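Local structure of DNA primase (Aquifex aeolicus, 2AU3) at residues E369-L374 with M398-M403. The protein synthesises the short RNA primers, templated by single-stranded DNA, from which DNA polymerase starts during DNA replication. Residues are numbered along the deposited sequence; the frame is centred on the assembly and turned at random.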
loop_
_atom_site.group_PDB
_atom_site.type_symbol
_atom_site.label_atom_id
_atom_site.label_comp_id
_atom_site.label_asym_id
_atom_site.label_seq_id
_atom_site.Cartn_x
_atom_site.Cartn_y
_atom_site.Cartn_z
ATOM N N GLU A 369 4.540 27.946 17.117
ATOM C CA GLU A 369 4.130 26.869 16.219
ATOM C C GLU A 369 3.742 27.447 14.878
ATOM O O GLU A 369 4.228 27.012 13.851
ATOM C CB GLU A 369 2.935 26.107 16.800
ATOM C CG GLU A 369 3.304 24.937 17.698
ATOM C CD GLU A 369 2.216 23.862 17.723
ATOM O OE1 GLU A 369 1.042 24.207 18.034
ATOM O OE2 GLU A 369 2.536 22.681 17.436
ATOM N N PHE A 370 2.875 28.448 14.916
ATOM C CA PHE A 370 2.410 29.128 13.708
ATOM C C PHE A 370 3.564 29.622 12.832
ATOM O O PHE A 370 3.607 29.333 11.624
ATOM C CB PHE A 370 1.509 30.293 14.079
ATOM C CG PHE A 370 0.844 30.954 12.898
ATOM C CD1 PHE A 370 -0.350 30.461 12.392
ATOM C CD2 PHE A 370 1.390 32.094 12.320
ATOM C CE1 PHE A 370 -0.975 31.092 11.304
ATOM C CE2 PHE A 370 0.771 32.714 11.238
ATOM C CZ PHE A 370 -0.398 32.205 10.730
ATOM N N ARG A 371 4.496 30.350 13.434
ATOM C CA ARG A 371 5.609 30.892 12.671
ATOM C C ARG A 371 6.527 29.775 12.186
ATOM O O ARG A 371 7.045 29.848 11.096
ATOM C CB ARG A 371 6.359 31.972 13.459
ATOM C CG ARG A 371 7.697 31.556 14.014
ATOM C CD ARG A 371 8.270 32.509 15.098
ATOM N NE ARG A 371 9.177 33.500 14.524
ATOM C CZ ARG A 371 10.112 34.156 15.202
ATOM N NH1 ARG A 371 10.277 33.950 16.508
ATOM N NH2 ARG A 371 10.878 35.039 14.572
ATOM N N TYR A 372 6.695 28.730 12.989
ATOM C CA TYR A 372 7.430 27.541 12.542
ATOM C C TYR A 372 6.761 26.856 11.326
ATOM O O TYR A 372 7.409 26.609 10.326
ATOM C CB TYR A 372 7.603 26.577 13.705
ATOM C CG TYR A 372 8.139 25.214 13.349
ATOM C CD1 TYR A 372 9.509 25.000 13.174
ATOM C CD2 TYR A 372 7.287 24.129 13.238
ATOM C CE1 TYR A 372 10.006 23.743 12.863
ATOM C CE2 TYR A 372 7.773 22.866 12.944
ATOM C CZ TYR A 372 9.126 22.680 12.743
ATOM O OH TYR A 372 9.594 21.429 12.442
ATOM N N TYR A 373 5.475 26.537 11.410
ATOM C CA TYR A 373 4.814 25.888 10.262
ATOM C C TYR A 373 4.792 26.772 9.034
ATOM O O TYR A 373 4.954 26.301 7.908
ATOM C CB TYR A 373 3.392 25.451 10.600
ATOM C CG TYR A 373 3.356 24.276 11.504
ATOM C CD1 TYR A 373 4.148 23.171 11.252
ATOM C CD2 TYR A 373 2.570 24.295 12.660
ATOM C CE1 TYR A 373 4.159 22.086 12.114
ATOM C CE2 TYR A 373 2.552 23.220 13.523
ATOM C CZ TYR A 373 3.344 22.110 13.242
ATOM O OH TYR A 373 3.349 21.030 14.090
ATOM N N LEU A 374 4.563 28.059 9.260
ATOM C CA LEU A 374 4.582 29.049 8.184
ATOM C C LEU A 374 5.825 28.989 7.317
ATOM O O LEU A 374 5.746 29.289 6.113
ATOM C CB LEU A 374 4.434 30.455 8.755
ATOM C CG LEU A 374 3.517 31.382 7.955
ATOM C CD1 LEU A 374 2.160 30.772 7.783
ATOM C CD2 LEU A 374 3.430 32.781 8.575
ATOM N N MET A 398 4.504 41.533 12.094
ATOM C CA MET A 398 4.731 40.784 10.869
ATOM C C MET A 398 6.157 40.211 10.770
ATOM O O MET A 398 6.379 39.136 10.194
ATOM C CB MET A 398 4.403 41.664 9.652
ATOM C CG MET A 398 2.897 41.788 9.366
ATOM S SD MET A 398 2.088 40.176 9.033
ATOM C CE MET A 398 2.920 39.694 7.534
ATOM N N GLU A 399 7.113 40.928 11.351
ATOM C CA GLU A 399 8.513 40.540 11.294
ATOM C C GLU A 399 8.854 39.391 12.259
ATOM O O GLU A 399 9.822 38.661 12.036
ATOM C CB GLU A 399 9.447 41.761 11.483
ATOM C CG GLU A 399 8.848 42.967 12.227
ATOM C CD GLU A 399 7.825 43.760 11.410
ATOM O OE1 GLU A 399 8.198 44.326 10.348
ATOM O OE2 GLU A 399 6.644 43.827 11.832
ATOM N N ILE A 400 8.047 39.217 13.307
ATOM C CA ILE A 400 8.147 38.038 14.177
ATOM C C ILE A 400 7.602 36.796 13.452
ATOM O O ILE A 400 8.249 35.746 13.408
ATOM C CB ILE A 400 7.358 38.256 15.514
ATOM C CG1 ILE A 400 7.958 39.399 16.359
ATOM C CG2 ILE A 400 7.236 36.938 16.305
ATOM C CD1 ILE A 400 9.478 39.319 16.586
ATOM N N LEU A 401 6.409 36.942 12.877
ATOM C CA LEU A 401 5.743 35.876 12.149
ATOM C C LEU A 401 6.494 35.399 10.900
ATOM O O LEU A 401 6.452 34.218 10.560
ATOM C CB LEU A 401 4.320 36.297 11.771
ATOM C CG LEU A 401 3.388 36.720 12.912
ATOM C CD1 LEU A 401 2.051 37.192 12.337
ATOM C CD2 LEU A 401 3.197 35.573 13.918
ATOM N N LEU A 402 7.163 36.315 10.215
ATOM C CA LEU A 402 7.911 35.958 9.010
ATOM C C LEU A 402 9.363 35.559 9.315
ATOM O O LEU A 402 10.151 35.305 8.395
ATOM C CB LEU A 402 7.839 37.081 7.978
ATOM C CG LEU A 402 6.446 37.327 7.399
ATOM C CD1 LEU A 402 6.516 38.213 6.164
ATOM C CD2 LEU A 402 5.737 36.001 7.063
ATOM N N MET A 403 9.686 35.473 10.608
ATOM C CA MET A 403 11.009 35.081 11.095
ATOM C C MET A 403 12.132 35.964 10.529
ATOM O O MET A 403 13.230 35.478 10.221
ATOM C CB MET A 403 11.272 33.573 10.878
ATOM C CG MET A 403 10.732 32.679 12.021
ATOM S SD MET A 403 11.110 30.886 11.916
ATOM C CE MET A 403 10.303 30.440 10.413
HETATM O O HOH W 1 7.396 31.991 9.497
#
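Ile-400 meets Arg-371 in two ways. Its CG2 lies over the centre of one face of the guanidinium, about 4.1 Å from the plane. Its backbone O sits over a face of the same group, 2.7 Å from NE of Arg-371. That oxygen accepts the backbone N-H of Met-403 in the turn that ends the helix. The arginine reaches this place with an unusual first torsion, chi1 106°, and a bend at chi3.

Leu-401 comes next and lies closest along the backbone, its CA 5.0 Å from CA of Arg-371. Its CD2 touches CD2 of the Phe-370 ring at 4.2 Å. Phe-370 also stacks on Phe-390 of helix 380-394, which Leu-401 touches too. One water donates to both Leu-401 O, at 2.6 Å, and Arg-371 O, at 2.7 Å, and so joins the two backbones.

Leu-402 adds an apolar touch, its CD2 4.2 Å from CD2 of Leu-374. Met-403 has positive phi (56°) and is the C-prime residue of a Schellman motif. Its side chain then runs obliquely across Arg-371. Its CE ends 3.4 Å from Arg-371 O.

The contact packs the end of helix 398-401 against helix 363-374 in the DnaG helical domain, away from the zinc and predicted magnesium sites. Its chemistry is mixed: Phe-370, Leu-374 and Leu-401 form the buried side, while the water bridges two carbonyl oxygens that, both being acceptors, cannot bond each other directly. The guanidinium's positive charge may also ease the partial negative charge of the carbonyls at this helix end.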